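Local structure of enterotoxin SEN variant (Staphylococcus aureus, 6KRY) at residues A[115-128]-A[214-226]. The protein probably acts as a superantigenic enterotoxin, as in other members of the staphylococcal/streptococcal toxin family. Sequence-based numbering, arbitrary orientation.
Sequences LDEERVIGVNVFKD and SSSNYHIDVFLYK
The parallel strand pair of the beta-grasp domain is formed where Gly122 to Asp128 run beside His219 to Tyr225; strand 118-127 and strand 218-225 are nearly parallel, their axes 17° apart. Six backbone hydrogen bonds establish the register, from Ile220 N to Gly122 O (3.0 Å) through to Asp128 N on Leu224 O, and they pair Val123 with Ile220, Val125 with Val222 and Lys127 with Leu224. Val123, Val125, Ile220, Val222 and Leu224 share one face, where Val123 CG1, anti to its own backbone nitrogen (chi1 -175°), meets Val222 CG2 at 3.8 Å and also touches Ile220 CG2. The pairing matches the beta-grasp topology, in which the first and last strands of a mixed sheet lie next to each other at its middle, and helix 146-161 packs on the same face: Val153 meets Ile220, Leu157 meets Val222 and Tyr161 meets Val125.

The other face carries Asn124, Phe126, Asp221 and Phe223. The two phenyl rings lean the same way, with planes 11° apart but slid so far that they barely overlap (centroids 5.3 Å); the touching atoms are Phe126 CD1 and Phe223 CE1 at 3.5 Å. Next to them, Asp221 OD1 rests against Asn124 CB at 3.5 Å, the amide and carboxylate planes only modestly turned from each other.

Before strand 218-225 begins, Ser215 and Ser216 stand farther from strand 118-127 (Arg119 CA to Ser215 CA 7.0 Å), and water 1 donates to Val120 O and Ser215 O. Here Arg119 NH1 donates to Ser215 OG (3.2 Å), while Leu115 CD2 and Ser216 CB sit over opposite faces of the guanidinium, each offset toward the rim. The one proton of Ser215 OG goes to Lys141 O or Ala142 O. At the far end, Lys226 N donates to Asp128 OD1 on its syn side (3.1 Å), and water 4 links that oxygen to Lys226 O.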
# COMPACT_ATOMS: atom_id res chain seq x y z
N LEU A 115 -7.81 8.58 15.84
CA LEU A 115 -8.10 10.05 15.92
C LEU A 115 -9.59 10.34 16.13
O LEU A 115 -10.48 9.56 15.76
CB LEU A 115 -7.61 10.74 14.65
CG LEU A 115 -6.11 10.60 14.41
CD1 LEU A 115 -5.79 11.09 13.03
CD2 LEU A 115 -5.31 11.36 15.48
N ASP A 116 -9.88 11.51 16.70
CA ASP A 116 -11.28 11.91 16.96
C ASP A 116 -11.94 12.36 15.65
O ASP A 116 -13.14 12.34 15.52
CB ASP A 116 -11.37 12.98 18.06
CG ASP A 116 -10.62 14.29 17.82
OD1 ASP A 116 -9.91 14.42 16.80
OD2 ASP A 116 -10.76 15.21 18.67
N GLU A 117 -11.13 12.75 14.66
CA GLU A 117 -11.68 12.93 13.32
C GLU A 117 -10.59 12.70 12.27
O GLU A 117 -9.44 12.63 12.62
CB GLU A 117 -12.27 14.33 13.17
CG GLU A 117 -11.27 15.42 13.48
CD GLU A 117 -11.93 16.76 13.75
OE1 GLU A 117 -11.38 17.78 13.26
OE2 GLU A 117 -12.99 16.78 14.43
N GLU A 118 -11.03 12.60 11.01
CA GLU A 118 -10.20 12.33 9.86
C GLU A 118 -9.06 13.34 9.79
O GLU A 118 -9.31 14.52 9.78
CB GLU A 118 -10.99 12.53 8.56
CG GLU A 118 -12.01 11.46 8.27
CD GLU A 118 -11.44 10.10 7.93
OE1 GLU A 118 -10.19 9.96 7.87
OE2 GLU A 118 -12.24 9.16 7.70
N ARG A 119 -7.81 12.87 9.69
CA ARG A 119 -6.69 13.72 9.41
C ARG A 119 -6.59 13.82 7.89
O ARG A 119 -6.77 12.78 7.16
CB ARG A 119 -5.40 13.15 10.00
CG ARG A 119 -4.25 14.14 10.14
CD ARG A 119 -3.33 13.79 11.31
NE ARG A 119 -3.72 14.23 12.65
CZ ARG A 119 -3.19 13.77 13.78
NH1 ARG A 119 -2.31 12.79 13.76
NH2 ARG A 119 -3.54 14.29 14.93
N VAL A 120 -6.36 15.05 7.40
CA VAL A 120 -6.25 15.31 5.99
C VAL A 120 -4.77 15.48 5.62
O VAL A 120 -4.01 16.16 6.29
CB VAL A 120 -7.09 16.55 5.60
CG1 VAL A 120 -7.00 16.82 4.11
CG2 VAL A 120 -8.55 16.36 6.01
N ILE A 121 -4.36 14.82 4.54
CA ILE A 121 -2.99 14.89 4.01
C ILE A 121 -3.05 15.41 2.57
O ILE A 121 -3.79 14.86 1.73
CB ILE A 121 -2.32 13.51 4.10
CG1 ILE A 121 -2.17 13.11 5.57
CG2 ILE A 121 -1.01 13.53 3.35
CD1 ILE A 121 -1.60 11.72 5.78
N GLY A 122 -2.29 16.48 2.32
CA GLY A 122 -2.26 17.16 1.00
C GLY A 122 -1.36 16.39 0.04
O GLY A 122 -0.31 15.91 0.45
N VAL A 123 -1.81 16.26 -1.20
CA VAL A 123 -1.05 15.67 -2.30
C VAL A 123 -0.96 16.70 -3.43
O VAL A 123 -1.96 17.03 -4.04
CB VAL A 123 -1.72 14.37 -2.80
CG1 VAL A 123 -0.86 13.69 -3.85
CG2 VAL A 123 -2.09 13.41 -1.67
N ASN A 124 0.24 17.20 -3.69
CA ASN A 124 0.49 18.06 -4.84
C ASN A 124 0.92 17.20 -6.03
O ASN A 124 1.58 16.16 -5.85
CB ASN A 124 1.57 19.09 -4.53
CG ASN A 124 1.05 20.13 -3.57
OD1 ASN A 124 1.57 20.26 -2.47
ND2 ASN A 124 0.04 20.88 -3.99
N VAL A 125 0.43 17.55 -7.21
CA VAL A 125 0.72 16.78 -8.40
C VAL A 125 1.32 17.72 -9.45
O VAL A 125 0.76 18.80 -9.76
CB VAL A 125 -0.54 16.06 -8.93
CG1 VAL A 125 -0.22 15.24 -10.17
CG2 VAL A 125 -1.18 15.16 -7.90
N PHE A 126 2.44 17.27 -10.04
CA PHE A 126 3.12 17.95 -11.12
C PHE A 126 3.19 17.01 -12.33
O PHE A 126 3.42 15.81 -12.19
CB PHE A 126 4.52 18.36 -10.69
CG PHE A 126 4.53 19.31 -9.52
CD1 PHE A 126 4.56 18.83 -8.22
CD2 PHE A 126 4.46 20.68 -9.72
CE1 PHE A 126 4.54 19.71 -7.14
CE2 PHE A 126 4.47 21.56 -8.64
CZ PHE A 126 4.51 21.07 -7.35
N LYS A 127 2.91 17.57 -13.51
CA LYS A 127 2.99 16.81 -14.75
C LYS A 127 3.87 17.59 -15.73
O LYS A 127 3.51 18.73 -16.08
CB LYS A 127 1.59 16.58 -15.31
CG LYS A 127 1.59 15.74 -16.59
CD LYS A 127 0.20 15.26 -16.94
CE LYS A 127 -0.61 16.31 -17.68
NZ LYS A 127 -1.58 15.65 -18.58
N ASP A 128 5.00 16.99 -16.11
CA ASP A 128 6.14 17.68 -16.80
C ASP A 128 6.44 19.06 -16.19
O ASP A 128 6.61 20.06 -16.92
CB ASP A 128 5.86 17.77 -18.29
CG ASP A 128 5.82 16.40 -18.90
OD1 ASP A 128 6.79 15.64 -18.69
OD2 ASP A 128 4.81 16.10 -19.54
N SER A 214 3.97 9.48 11.15
CA SER A 214 3.00 10.33 11.80
C SER A 214 2.10 11.00 10.75
O SER A 214 2.56 11.80 9.94
CB SER A 214 3.72 11.36 12.67
OG SER A 214 2.79 12.30 13.19
N SER A 215 0.81 10.72 10.77
CA SER A 215 -0.13 11.34 9.80
C SER A 215 -0.17 12.87 9.95
O SER A 215 -0.45 13.55 8.98
CB SER A 215 -1.51 10.76 9.88
OG SER A 215 -2.09 10.99 11.15
N SER A 216 0.19 13.40 11.12
CA SER A 216 0.18 14.88 11.33
C SER A 216 1.36 15.52 10.60
O SER A 216 1.33 16.72 10.35
CB SER A 216 0.13 15.30 12.78
OG SER A 216 1.39 15.14 13.42
N ASN A 217 2.39 14.74 10.25
CA ASN A 217 3.69 15.34 9.89
C ASN A 217 4.12 15.07 8.44
O ASN A 217 5.27 15.31 8.15
CB ASN A 217 4.82 14.92 10.84
CG ASN A 217 6.10 15.73 10.66
OD1 ASN A 217 6.05 16.94 10.43
ND2 ASN A 217 7.24 15.07 10.81
N TYR A 218 3.22 14.62 7.56
CA TYR A 218 3.64 14.25 6.23
C TYR A 218 2.72 14.90 5.20
O TYR A 218 1.52 15.11 5.42
CB TYR A 218 3.74 12.73 6.06
CG TYR A 218 5.09 12.21 6.47
CD1 TYR A 218 5.41 12.02 7.81
CD2 TYR A 218 6.09 12.02 5.53
CE1 TYR A 218 6.70 11.69 8.20
CE2 TYR A 218 7.38 11.68 5.90
CZ TYR A 218 7.69 11.50 7.23
OH TYR A 218 8.94 11.10 7.60
N HIS A 219 3.30 15.20 4.05
CA HIS A 219 2.54 15.59 2.86
C HIS A 219 3.22 14.91 1.68
O HIS A 219 4.34 14.37 1.81
CB HIS A 219 2.44 17.11 2.68
CG HIS A 219 3.74 17.79 2.45
ND1 HIS A 219 4.55 18.19 3.51
CD2 HIS A 219 4.41 18.10 1.32
CE1 HIS A 219 5.65 18.74 3.04
NE2 HIS A 219 5.58 18.75 1.69
N ILE A 220 2.52 14.85 0.56
CA ILE A 220 2.97 14.02 -0.57
C ILE A 220 3.09 14.88 -1.80
O ILE A 220 2.23 15.73 -2.04
CB ILE A 220 1.99 12.87 -0.75
CG1 ILE A 220 1.95 12.04 0.53
CG2 ILE A 220 2.34 12.01 -1.96
CD1 ILE A 220 0.83 11.03 0.55
N ASP A 221 4.15 14.66 -2.59
CA ASP A 221 4.25 15.27 -3.89
C ASP A 221 4.40 14.16 -4.94
O ASP A 221 5.24 13.28 -4.79
CB ASP A 221 5.43 16.23 -3.98
CG ASP A 221 5.43 17.33 -2.94
OD1 ASP A 221 4.38 17.95 -2.75
OD2 ASP A 221 6.49 17.52 -2.30
N VAL A 222 3.61 14.25 -6.01
CA VAL A 222 3.65 13.31 -7.11
C VAL A 222 4.24 14.03 -8.34
O VAL A 222 3.77 15.15 -8.70
CB VAL A 222 2.23 12.79 -7.42
CG1 VAL A 222 2.19 11.92 -8.66
CG2 VAL A 222 1.65 12.03 -6.22
N PHE A 223 5.21 13.39 -9.00
CA PHE A 223 5.84 13.92 -10.22
C PHE A 223 5.57 12.93 -11.34
O PHE A 223 5.92 11.77 -11.22
CB PHE A 223 7.33 14.18 -9.99
CG PHE A 223 7.63 15.21 -8.93
CD1 PHE A 223 7.59 16.56 -9.23
CD2 PHE A 223 7.87 14.83 -7.62
CE1 PHE A 223 7.82 17.51 -8.24
CE2 PHE A 223 8.11 15.77 -6.64
CZ PHE A 223 8.08 17.11 -6.96
N LEU A 224 4.92 13.39 -12.40
CA LEU A 224 4.61 12.60 -13.54
C LEU A 224 5.31 13.20 -14.77
O LEU A 224 5.48 14.41 -14.84
CB LEU A 224 3.09 12.58 -13.77
CG LEU A 224 2.25 12.13 -12.57
CD1 LEU A 224 0.78 12.20 -12.92
CD2 LEU A 224 2.63 10.72 -12.15
N TYR A 225 5.65 12.34 -15.72
CA TYR A 225 6.41 12.78 -16.91
C TYR A 225 5.88 12.04 -18.15
O TYR A 225 5.68 10.82 -18.11
CB TYR A 225 7.90 12.52 -16.76
CG TYR A 225 8.50 13.17 -15.54
CD1 TYR A 225 8.84 14.51 -15.54
CD2 TYR A 225 8.69 12.44 -14.37
CE1 TYR A 225 9.36 15.11 -14.41
CE2 TYR A 225 9.20 13.04 -13.23
CZ TYR A 225 9.54 14.37 -13.25
OH TYR A 225 10.08 14.93 -12.13
N LYS A 226 5.69 12.80 -19.23
CA LYS A 226 5.31 12.30 -20.54
C LYS A 226 6.48 11.57 -21.22
O LYS A 226 7.65 11.84 -20.94
CB LYS A 226 4.87 13.49 -21.41
CG LYS A 226 3.37 13.75 -21.46
CD LYS A 226 2.70 14.11 -20.13
CE LYS A 226 2.22 15.55 -20.03
NZ LYS A 226 1.79 16.12 -21.33
O HOH W 1 -1.75 15.85 8.08
O HOH W 2 1.81 18.43 -0.83
O HOH W 3 -0.37 14.01 -20.94
O HOH W 4 8.89 14.34 -19.68